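Local coordinates for long form salivary protein D7L1 (Aedes aegypti, PDB 3DXL) that binds and sequesters host mediators, biogenic amines and leukotrienes, during mosquito blood feeding, holding lipids and amines in separate pockets, at residues Tyr153-Phe156 with Cys157-Lys160; Thr179-Asp183 with Ala184-Glu188; Glu188-Asp191 with Cys192-Gly196; Pro237-Ala240 with Lys241-Ser244. All blocks are in the same frame, centred on the assembly; numbering follows the deposited sequence. Where two conformers were deposited one is given.

Interaction 1: residues Tyr153-Phe156 with Cys157-Lys160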
loop_
_atom_site.group_PDB
_atom_site.type_symbol
_atom_site.label_atom_id
_atom_site.label_comp_id
_atom_site.label_asym_id
_atom_site.label_seq_id
_atom_site.Cartn_x
_atom_site.Cartn_y
_atom_site.Cartn_z
ATOM N N TYR A 153 -3.345 1.909 -10.010
ATOM C CA TYR A 153 -3.960 2.776 -9.014
ATOM C C TYR A 153 -4.280 4.149 -9.612
ATOM O O TYR A 153 -5.284 4.773 -9.281
ATOM C CB TYR A 153 -3.117 2.919 -7.732
ATOM C CG TYR A 153 -3.999 3.216 -6.535
ATOM C CD1 TYR A 153 -4.351 2.204 -5.643
ATOM C CD2 TYR A 153 -4.536 4.490 -6.324
ATOM C CE1 TYR A 153 -5.195 2.450 -4.573
ATOM C CE2 TYR A 153 -5.380 4.754 -5.268
ATOM C CZ TYR A 153 -5.713 3.726 -4.389
ATOM O OH TYR A 153 -6.562 3.971 -3.334
ATOM N N PHE A 154 -3.399 4.627 -10.488
ATOM C CA PHE A 154 -3.626 5.904 -11.163
ATOM C C PHE A 154 -4.928 5.864 -11.967
ATOM O O PHE A 154 -5.718 6.807 -11.913
ATOM C CB PHE A 154 -2.448 6.256 -12.083
ATOM C CG PHE A 154 -1.183 6.681 -11.363
ATOM C CD1 PHE A 154 -0.539 7.852 -11.757
ATOM C CD2 PHE A 154 -0.603 5.918 -10.355
ATOM C CE1 PHE A 154 0.633 8.270 -11.144
ATOM C CE2 PHE A 154 0.593 6.343 -9.736
ATOM C CZ PHE A 154 1.209 7.517 -10.138
ATOM N N GLU A 155 -5.147 4.783 -12.711
ATOM C CA GLU A 155 -6.381 4.633 -13.478
ATOM C C GLU A 155 -7.611 4.578 -12.595
ATOM O O GLU A 155 -8.643 5.144 -12.941
ATOM C CB GLU A 155 -6.305 3.431 -14.400
ATOM C CG GLU A 155 -5.302 3.650 -15.493
ATOM C CD GLU A 155 -5.256 2.534 -16.498
ATOM O OE1 GLU A 155 -6.096 1.606 -16.432
ATOM O OE2 GLU A 155 -4.368 2.599 -17.372
ATOM N N PHE A 156 -7.516 3.893 -11.454
ATOM C CA PHE A 156 -8.615 3.885 -10.491
ATOM C C PHE A 156 -9.029 5.318 -10.131
ATOM O O PHE A 156 -10.214 5.651 -10.169
ATOM C CB PHE A 156 -8.231 3.078 -9.238
ATOM C CG PHE A 156 -9.045 3.434 -8.012
ATOM C CD1 PHE A 156 -10.392 3.084 -7.914
ATOM C CD2 PHE A 156 -8.468 4.156 -6.976
ATOM C CE1 PHE A 156 -11.136 3.463 -6.802
ATOM C CE2 PHE A 156 -9.210 4.520 -5.853
ATOM C CZ PHE A 156 -10.544 4.174 -5.772
ATOM N N CYS A 157 -8.053 6.157 -9.785
ATOM C CA CYS A 157 -8.342 7.535 -9.407
ATOM C C CYS A 157 -8.877 8.332 -10.599
ATOM O O CYS A 157 -9.884 9.051 -10.482
ATOM C CB CYS A 157 -7.097 8.208 -8.838
ATOM S SG CYS A 157 -6.516 7.479 -7.286
ATOM N N GLU A 158 -8.212 8.193 -11.744
ATOM C CA GLU A 158 -8.639 8.890 -12.963
ATOM C C GLU A 158 -10.098 8.584 -13.274
ATOM O O GLU A 158 -10.862 9.480 -13.643
ATOM C CB GLU A 158 -7.810 8.430 -14.145
ATOM C CG GLU A 158 -6.399 8.939 -14.163
ATOM C CD GLU A 158 -5.618 8.402 -15.341
ATOM O OE1 GLU A 158 -6.049 7.413 -15.960
ATOM O OE2 GLU A 158 -4.563 8.975 -15.659
ATOM N N ASN A 159 -10.487 7.313 -13.139
ATOM C CA ASN A 159 -11.842 6.917 -13.499
ATOM C C ASN A 159 -12.881 7.460 -12.529
ATOM O O ASN A 159 -14.020 7.712 -12.921
ATOM C CB ASN A 159 -11.942 5.401 -13.619
ATOM C CG ASN A 159 -11.151 4.848 -14.785
ATOM O OD1 ASN A 159 -10.696 5.595 -15.664
ATOM N ND2 ASN A 159 -10.993 3.534 -14.817
ATOM N N LYS A 160 -12.487 7.664 -11.279
ATOM C CA LYS A 160 -13.358 8.240 -10.277
ATOM C C LYS A 160 -13.590 9.731 -10.519
ATOM O O LYS A 160 -14.714 10.220 -10.418
ATOM C CB LYS A 160 -12.734 8.002 -8.901
ATOM C CG LYS A 160 -13.517 8.474 -7.716
ATOM C CD LYS A 160 -12.869 7.967 -6.437
ATOM C CE LYS A 160 -13.552 8.542 -5.216
ATOM N NZ LYS A 160 -12.809 8.160 -3.989
#
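The rings of Tyr-153 and Phe-156 both meet the sulfur of Cys-157, in two Cys sulfur-aromatic contacts on the first turns of helix 153-161. SG of Cys-157 stands 3.6 Å from CE2 of Tyr-153 and 3.9 Å from CD2 of Phe-156, approaching each ring obliquely. One face of the Tyr-153 ring also receives CD2 of Phe-156, 3.5 Å above the plane and displaced toward the rim. Cys-157 turns SG away from its carbonyl carbon and back beside its own N (chi1 -65°), which brings the sulfur toward the preceding turn, where the rings lie. Beneath the side chains run four helical bonds; the straightest, from Glu-158 N to Phe-154 O, spans 2.9 Å at 169°, whereas Lys-160 N to Phe-156 O is longer, 3.2 Å, and more bent. The chain of Glu-158 leans on the same Phe-154 carbonyl, its CG 3.2 Å from O. The Glu-158 carboxylate is nearly parallel to that of Glu-155 but not in contact with it. Glu-158, which binds noradrenaline, forms a salt bridge with Arg-176 of the same site; the arginine would be expected to ease any repulsion between the glutamates. The Cys-157 to Cys-192 disulfide joins this turn to helix 184-196, whose Val-193 also packs on Phe-154, while Phe-154 meets Phe-264 of helix 257-271 edge-to-face and Tyr-153 N bonds to Ser-271 OG at that helix's end.

Interaction 2: residues Thr179-Asp183 with Ala184-Glu188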
loop_
_atom_site.group_PDB
_atom_site.type_symbol
_atom_site.label_atom_id
_atom_site.label_comp_id
_atom_site.label_asym_id
_atom_site.label_seq_id
_atom_site.Cartn_x
_atom_site.Cartn_y
_atom_site.Cartn_z
ATOM N N THR A 179 0.914 18.293 -15.987
ATOM C CA THR A 179 0.354 19.620 -15.766
ATOM C C THR A 179 -0.324 19.641 -14.401
ATOM O O THR A 179 -1.167 18.790 -14.096
ATOM C CB THR A 179 -0.627 20.009 -16.881
ATOM O OG1 THR A 179 0.125 20.216 -18.075
ATOM C CG2 THR A 179 -1.370 21.290 -16.551
ATOM N N VAL A 180 0.057 20.605 -13.577
ATOM C CA VAL A 180 -0.507 20.752 -12.241
ATOM C C VAL A 180 -1.702 21.701 -12.283
ATOM O O VAL A 180 -1.537 22.920 -12.322
ATOM C CB VAL A 180 0.543 21.267 -11.236
ATOM C CG1 VAL A 180 -0.075 21.375 -9.845
ATOM C CG2 VAL A 180 1.778 20.348 -11.198
ATOM N N LEU A 181 -2.902 21.136 -12.310
ATOM C CA LEU A 181 -4.126 21.923 -12.264
ATOM C C LEU A 181 -4.370 22.486 -10.858
ATOM O O LEU A 181 -3.777 22.015 -9.879
ATOM C CB LEU A 181 -5.317 21.097 -12.766
ATOM C CG LEU A 181 -5.167 20.479 -14.163
ATOM C CD1 LEU A 181 -6.353 19.591 -14.479
ATOM C CD2 LEU A 181 -5.024 21.561 -15.242
ATOM N N ASP A 182 -5.222 23.509 -10.776
ATOM C CA ASP A 182 -5.404 24.308 -9.557
ATOM C C ASP A 182 -6.741 24.102 -8.875
ATOM O O ASP A 182 -6.964 24.617 -7.784
ATOM C CB ASP A 182 -5.297 25.800 -9.893
ATOM C CG ASP A 182 -3.884 26.288 -9.933
ATOM O OD1 ASP A 182 -2.968 25.553 -9.510
ATOM O OD2 ASP A 182 -3.698 27.434 -10.389
ATOM N N ASP A 183 -7.640 23.400 -9.545
ATOM C CA ASP A 183 -9.014 23.294 -9.085
ATOM C C ASP A 183 -9.209 22.225 -8.005
ATOM O O ASP A 183 -8.388 21.318 -7.843
ATOM C CB ASP A 183 -9.928 23.025 -10.279
ATOM C CG ASP A 183 -9.621 21.696 -10.950
ATOM O OD1 ASP A 183 -8.687 21.628 -11.779
ATOM O OD2 ASP A 183 -10.313 20.710 -10.639
ATOM N N ALA A 184 -10.321 22.345 -7.286
ATOM C CA ALA A 184 -10.664 21.418 -6.204
ATOM C C ALA A 184 -10.708 19.958 -6.656
ATOM O O ALA A 184 -10.249 19.063 -5.936
ATOM C CB ALA A 184 -11.995 21.818 -5.563
ATOM N N LEU A 185 -11.264 19.709 -7.838
ATOM C CA LEU A 185 -11.340 18.350 -8.371
ATOM C C LEU A 185 -9.954 17.733 -8.521
ATOM O O LEU A 185 -9.731 16.593 -8.098
ATOM C CB LEU A 185 -12.080 18.319 -9.712
ATOM C CG LEU A 185 -12.245 16.955 -10.391
ATOM C CD1 LEU A 185 -13.049 15.998 -9.527
ATOM C CD2 LEU A 185 -12.900 17.095 -11.756
ATOM N N PHE A 186 -9.021 18.471 -9.115
ATOM C CA PHE A 186 -7.681 17.951 -9.295
ATOM C C PHE A 186 -6.959 17.728 -7.961
ATOM O O PHE A 186 -6.194 16.774 -7.813
ATOM C CB PHE A 186 -6.853 18.837 -10.226
ATOM C CG PHE A 186 -5.492 18.281 -10.499
ATOM C CD1 PHE A 186 -5.337 17.154 -11.306
ATOM C CD2 PHE A 186 -4.371 18.853 -9.913
ATOM C CE1 PHE A 186 -4.078 16.627 -11.553
ATOM C CE2 PHE A 186 -3.103 18.328 -10.155
ATOM C CZ PHE A 186 -2.960 17.217 -10.974
ATOM N N LYS A 187 -7.207 18.596 -6.989
ATOM C CA LYS A 187 -6.635 18.401 -5.663
ATOM C C LYS A 187 -7.136 17.118 -5.001
ATOM O O LYS A 187 -6.371 16.422 -4.345
ATOM C CB LYS A 187 -6.876 19.626 -4.779
ATOM C CG LYS A 187 -6.173 20.880 -5.303
ATOM C CD LYS A 187 -6.299 22.047 -4.349
ATOM C CE LYS A 187 -5.637 23.294 -4.920
ATOM N NZ LYS A 187 -5.839 24.458 -4.021
ATOM N N GLU A 188 -8.402 16.787 -5.214
ATOM C CA GLU A 188 -8.962 15.558 -4.661
ATOM C C GLU A 188 -8.427 14.335 -5.396
ATOM O O GLU A 188 -8.089 13.327 -4.780
ATOM C CB GLU A 188 -10.485 15.581 -4.731
ATOM C CG GLU A 188 -11.139 14.605 -3.770
ATOM C CD GLU A 188 -12.656 14.586 -3.858
ATOM O OE1 GLU A 188 -13.253 15.555 -4.383
ATOM O OE2 GLU A 188 -13.248 13.583 -3.403
HETATM O O HOH W 1 -5.579 26.513 -6.085
#
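NZ of Lys-187 reaches back over the loop toward Asp-182 and is held from several sides: it donates to a water at 2.9 Å, forms a salt bridge with Glu-242 and makes a cation-pi contact with Trp-245. The same water donates to Asp-182 O at 2.9 Å, so it bridges the loop carbonyl to the lysine, while CE of Lys-187 itself lies 3.4 Å from Asp-182 O. The lysine chain, extended beyond CG, runs past the carbonyl of Asp-183, which accepts from Lys-187 N as the first regular bond of helix 184-196. Asp-183 is the N-cap. Its CG sits between the backbone N and the carbonyl carbon (chi1 63°), a turn that carries the carboxylate over the start of the helix, where OD2 accepts from Phe-186 N at 3.0 Å; the donor comes from above the carboxylate plane, 54° out of it. On the apolar side Phe-186 and Leu-181 cross at about a right angle. CB of Leu-181 touches CG of Phe-186 at 3.6 Å, and CG of Leu-181 lies over one ring face, offset toward the rim. The Leu-181 carbonyl presses close as well, its O 3.2 Å from CD2 of Phe-186, and it accepts from Trp-245 NE1. Capping by Asp-183 gives the Phe-186 amide, in the first turn of the helix, a side-chain acceptor, and a negative carboxylate at this end of the helix would be expected to interact well with the helix dipole.

Interaction 3: residues Glu188-Asp191 with Cys192-Gly196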
loop_
_atom_site.group_PDB
_atom_site.type_symbol
_atom_site.label_atom_id
_atom_site.label_comp_id
_atom_site.label_asym_id
_atom_site.label_seq_id
_atom_site.Cartn_x
_atom_site.Cartn_y
_atom_site.Cartn_z
ATOM N N GLU A 188 -8.402 16.787 -5.214
ATOM C CA GLU A 188 -8.962 15.558 -4.661
ATOM C C GLU A 188 -8.427 14.335 -5.396
ATOM O O GLU A 188 -8.089 13.327 -4.780
ATOM C CB GLU A 188 -10.485 15.581 -4.731
ATOM C CG GLU A 188 -11.139 14.605 -3.770
ATOM C CD GLU A 188 -12.656 14.586 -3.858
ATOM O OE1 GLU A 188 -13.253 15.555 -4.383
ATOM O OE2 GLU A 188 -13.248 13.583 -3.403
ATOM N N HIS A 189 -8.367 14.414 -6.718
ATOM C CA HIS A 189 -7.790 13.358 -7.521
ATOM C C HIS A 189 -6.338 13.076 -7.105
ATOM O O HIS A 189 -5.928 11.915 -6.959
ATOM C CB HIS A 189 -7.872 13.722 -9.010
ATOM C CG HIS A 189 -6.976 12.886 -9.862
ATOM N ND1 HIS A 189 -7.285 11.592 -10.223
ATOM C CD2 HIS A 189 -5.740 13.130 -10.354
ATOM C CE1 HIS A 189 -6.289 11.086 -10.931
ATOM N NE2 HIS A 189 -5.342 12.003 -11.028
ATOM N N THR A 190 -5.569 14.137 -6.880
ATOM C CA THR A 190 -4.168 13.991 -6.530
ATOM C C THR A 190 -4.036 13.406 -5.125
ATOM O O THR A 190 -3.131 12.618 -4.872
ATOM C CB THR A 190 -3.439 15.335 -6.676
ATOM O OG1 THR A 190 -3.499 15.758 -8.053
ATOM C CG2 THR A 190 -1.996 15.224 -6.286
ATOM N N ASP A 191 -4.953 13.764 -4.228
ATOM C CA ASP A 191 -5.026 13.110 -2.917
ATOM C C ASP A 191 -5.255 11.597 -3.065
ATOM O O ASP A 191 -4.601 10.790 -2.389
ATOM C CB ASP A 191 -6.113 13.766 -2.055
ATOM C CG ASP A 191 -6.060 13.315 -0.609
ATOM O OD1 ASP A 191 -4.997 13.464 0.034
ATOM O OD2 ASP A 191 -7.081 12.805 -0.130
ATOM N N CYS A 192 -6.167 11.214 -3.951
ATOM C CA CYS A 192 -6.427 9.795 -4.241
ATOM C C CYS A 192 -5.150 9.083 -4.674
ATOM O O CYS A 192 -4.831 8.001 -4.165
ATOM C CB CYS A 192 -7.513 9.674 -5.318
ATOM S SG CYS A 192 -7.954 7.992 -5.860
ATOM N N VAL A 193 -4.398 9.696 -5.585
ATOM C CA VAL A 193 -3.193 9.060 -6.119
ATOM C C VAL A 193 -2.077 9.002 -5.068
ATOM O O VAL A 193 -1.487 7.943 -4.843
ATOM C CB VAL A 193 -2.691 9.768 -7.394
ATOM C CG1 VAL A 193 -1.373 9.179 -7.853
ATOM C CG2 VAL A 193 -3.731 9.667 -8.502
ATOM N N MET A 194 -1.797 10.137 -4.431
ATOM C CA MET A 194 -0.704 10.214 -3.455
ATOM C C MET A 194 -0.925 9.302 -2.248
ATOM O O MET A 194 0.024 8.729 -1.718
ATOM C CB MET A 194 -0.485 11.659 -3.000
ATOM C CG MET A 194 -0.035 12.597 -4.109
ATOM S SD MET A 194 1.696 12.413 -4.603
ATOM C CE MET A 194 2.534 13.315 -3.285
ATOM N N LYS A 195 -2.177 9.169 -1.817
ATOM C CA LYS A 195 -2.481 8.230 -0.739
ATOM C C LYS A 195 -2.433 6.791 -1.242
ATOM O O LYS A 195 -1.993 5.889 -0.528
ATOM C CB LYS A 195 -3.825 8.557 -0.089
ATOM C CG LYS A 195 -3.725 9.779 0.791
ATOM C CD LYS A 195 -5.056 10.174 1.373
ATOM C CE LYS A 195 -4.901 11.328 2.341
ATOM N NZ LYS A 195 -6.192 12.024 2.552
ATOM N N GLY A 196 -2.854 6.572 -2.483
ATOM C CA GLY A 196 -2.862 5.232 -3.057
ATOM C C GLY A 196 -1.492 4.627 -3.261
ATOM O O GLY A 196 -1.335 3.410 -3.245
HETATM O O HOH W 2 -8.509 11.113 1.479
#
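Asp-191 and Lys-195 stand one turn apart on helix 184-196, part of the all-helical odorant-binding (PBP/GOBP) fold, and their side chains slant across each other to form an i to i+4 salt bridge. Asp-191 has CG anti to its N (chi1 -169°), swinging the carboxylate toward the next turn. There OD2 accepts from Lys-195 NZ at 2.9 Å through its syn lone pair, while OD1 takes a weaker bond from the same NZ. Ser-244 OG gives OD1 a second partner, and Asn-204 OD1 takes another bond from the lysine. Well round the helix from that pair, His-189 and Val-193 are also slanted: CG2 of Val-193 sits over one face of the imidazole, 4.1 Å from the ring centroid, as a CH-pi contact. His-189 binds noradrenaline, so Val-193 backs one face of a ligand-binding ring, and Tyr-162 meets that ring edge-to-face. Thr-190 and Met-194, by contrast, lie side by side and point the same way, with CG2 of Thr-190 3.9 Å from CG of Met-194. The methionine then bends at chi2 and chi3 and leads away, touching Tyr-247 of helix 243-253. SG of Cys-192 faces helix 153-161. A water closes the salt bridge into a ring, donating to Asp-191 OD2 at 2.7 Å and accepting from Lys-195 NZ at 2.7 Å.

Interaction 4: residues Pro237-Ala240 with Lys241-Ser244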
loop_
_atom_site.group_PDB
_atom_site.type_symbol
_atom_site.label_atom_id
_atom_site.label_comp_id
_atom_site.label_asym_id
_atom_site.label_seq_id
_atom_site.Cartn_x
_atom_site.Cartn_y
_atom_site.Cartn_z
ATOM N N PRO A 237 1.020 23.452 3.506
ATOM C CA PRO A 237 -0.219 24.169 3.819
ATOM C C PRO A 237 -0.883 23.631 5.087
ATOM O O PRO A 237 -0.633 22.486 5.481
ATOM C CB PRO A 237 -1.102 23.899 2.597
ATOM C CG PRO A 237 -0.606 22.605 2.064
ATOM C CD PRO A 237 0.870 22.600 2.312
ATOM N N SER A 238 -1.709 24.463 5.713
ATOM C CA SER A 238 -2.365 24.099 6.966
ATOM C C SER A 238 -3.644 23.289 6.757
ATOM O O SER A 238 -4.009 22.501 7.624
ATOM C CB SER A 238 -2.638 25.344 7.813
ATOM O OG SER A 238 -3.429 26.278 7.098
ATOM N N ASN A 239 -4.317 23.479 5.620
ATOM C CA ASN A 239 -5.495 22.673 5.265
ATOM C C ASN A 239 -5.070 21.268 4.859
ATOM O O ASN A 239 -4.389 21.079 3.841
ATOM C CB ASN A 239 -6.296 23.327 4.131
ATOM C CG ASN A 239 -7.585 22.568 3.781
ATOM O OD1 ASN A 239 -7.812 21.428 4.207
ATOM N ND2 ASN A 239 -8.436 23.211 2.989
ATOM N N ALA A 240 -5.503 20.288 5.650
ATOM C CA ALA A 240 -5.128 18.884 5.469
ATOM C C ALA A 240 -5.414 18.339 4.075
ATOM O O ALA A 240 -4.608 17.581 3.537
ATOM C CB ALA A 240 -5.809 18.015 6.528
ATOM N N LYS A 241 -6.551 18.730 3.504
ATOM C CA LYS A 241 -7.016 18.193 2.224
ATOM C C LYS A 241 -6.177 18.637 1.029
ATOM O O LYS A 241 -6.328 18.105 -0.072
ATOM C CB LYS A 241 -8.484 18.561 1.988
ATOM C CG LYS A 241 -9.480 17.750 2.801
ATOM C CD LYS A 241 -10.899 17.948 2.280
ATOM C CE LYS A 241 -11.926 17.184 3.110
ATOM N NZ LYS A 241 -11.765 15.701 3.019
ATOM N N GLU A 242 -5.295 19.607 1.244
ATOM C CA GLU A 242 -4.458 20.125 0.167
ATOM C C GLU A 242 -3.021 19.639 0.223
ATOM O O GLU A 242 -2.217 19.974 -0.656
ATOM C CB GLU A 242 -4.489 21.644 0.171
ATOM C CG GLU A 242 -5.810 22.202 -0.313
ATOM C CD GLU A 242 -5.762 23.693 -0.549
ATOM O OE1 GLU A 242 -5.005 24.396 0.157
ATOM O OE2 GLU A 242 -6.501 24.165 -1.434
ATOM N N LYS A 243 -2.704 18.839 1.239
ATOM C CA LYS A 243 -1.324 18.424 1.438
ATOM C C LYS A 243 -0.808 17.520 0.316
ATOM O O LYS A 243 0.312 17.733 -0.153
ATOM C CB LYS A 243 -1.111 17.837 2.839
ATOM C CG LYS A 243 -1.222 18.901 3.939
ATOM C CD LYS A 243 -1.247 18.319 5.341
ATOM C CE LYS A 243 0.142 18.004 5.831
ATOM N NZ LYS A 243 0.118 17.241 7.102
ATOM N N SER A 244 -1.615 16.549 -0.129
ATOM C CA SER A 244 -1.216 15.678 -1.250
ATOM C C SER A 244 -0.868 16.502 -2.486
ATOM O O SER A 244 0.201 16.343 -3.083
ATOM C CB SER A 244 -2.325 14.689 -1.611
ATOM O OG SER A 244 -2.436 13.666 -0.636
HETATM O O HOH W 3 -3.964 15.640 1.288
#
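Asn-239 opens an Asx turn that leads the chain into helix 243-253: its OD1 accepts from Lys-241 N at 3.1 Å, and its backbone O accepts from Glu-242 N at 3.1 Å, closing a type I beta turn over Asn-239 to Glu-242. Asn-239 CG is anti to N (chi1 -176°), which swings the amide forward along the chain to meet Lys-241. A second turn follows as Lys-243 N bonds to Ala-240 O. This is the compact part, with the buried Lys-243 laying CB 3.6 Å from Ala-240 O; in the conformer given, the chain then bends at chi3 and takes NZ to Asn-204 O, though a second conformer makes the position of this end less certain. Packing from Pro-237 is looser: its ring CG comes no nearer than 4.1 Å to Glu-242 O and 4.2 Å to Lys-243 CG. The Asn-239 and Lys-241 side chains lie on the solvent side, where the lysine amine leads away from the turn. Through Glu-242, paired with Lys-187, the turn is fastened to helix 184-196. At the far end of the turn, a water 3.0 Å from Ala-240 O accepts from Ser-244 N at 2.9 Å.

In the fold
All four contacts are local and follow in series along the C-terminal PBP/GOBP region, without nesting or crossing. Interaction 1 lies within helix 153-161. Interaction 2 fastens the loop after helix 172-175 to the start of helix 184-196, and interaction 3 continues that helix, sharing Glu-188 with interaction 2. Interaction 4 closes the loop after helix 223-234 as it enters helix 243-253. The pieces meet in space: a disulfide joins interactions 1 and 3, a salt bridge joins interaction 2 to interaction 4, and a probable hydrogen bond joins interactions 3 and 4. Helix 184-196 is thereby tied to helix 153-161 and to the approach and first turn of helix 243-253.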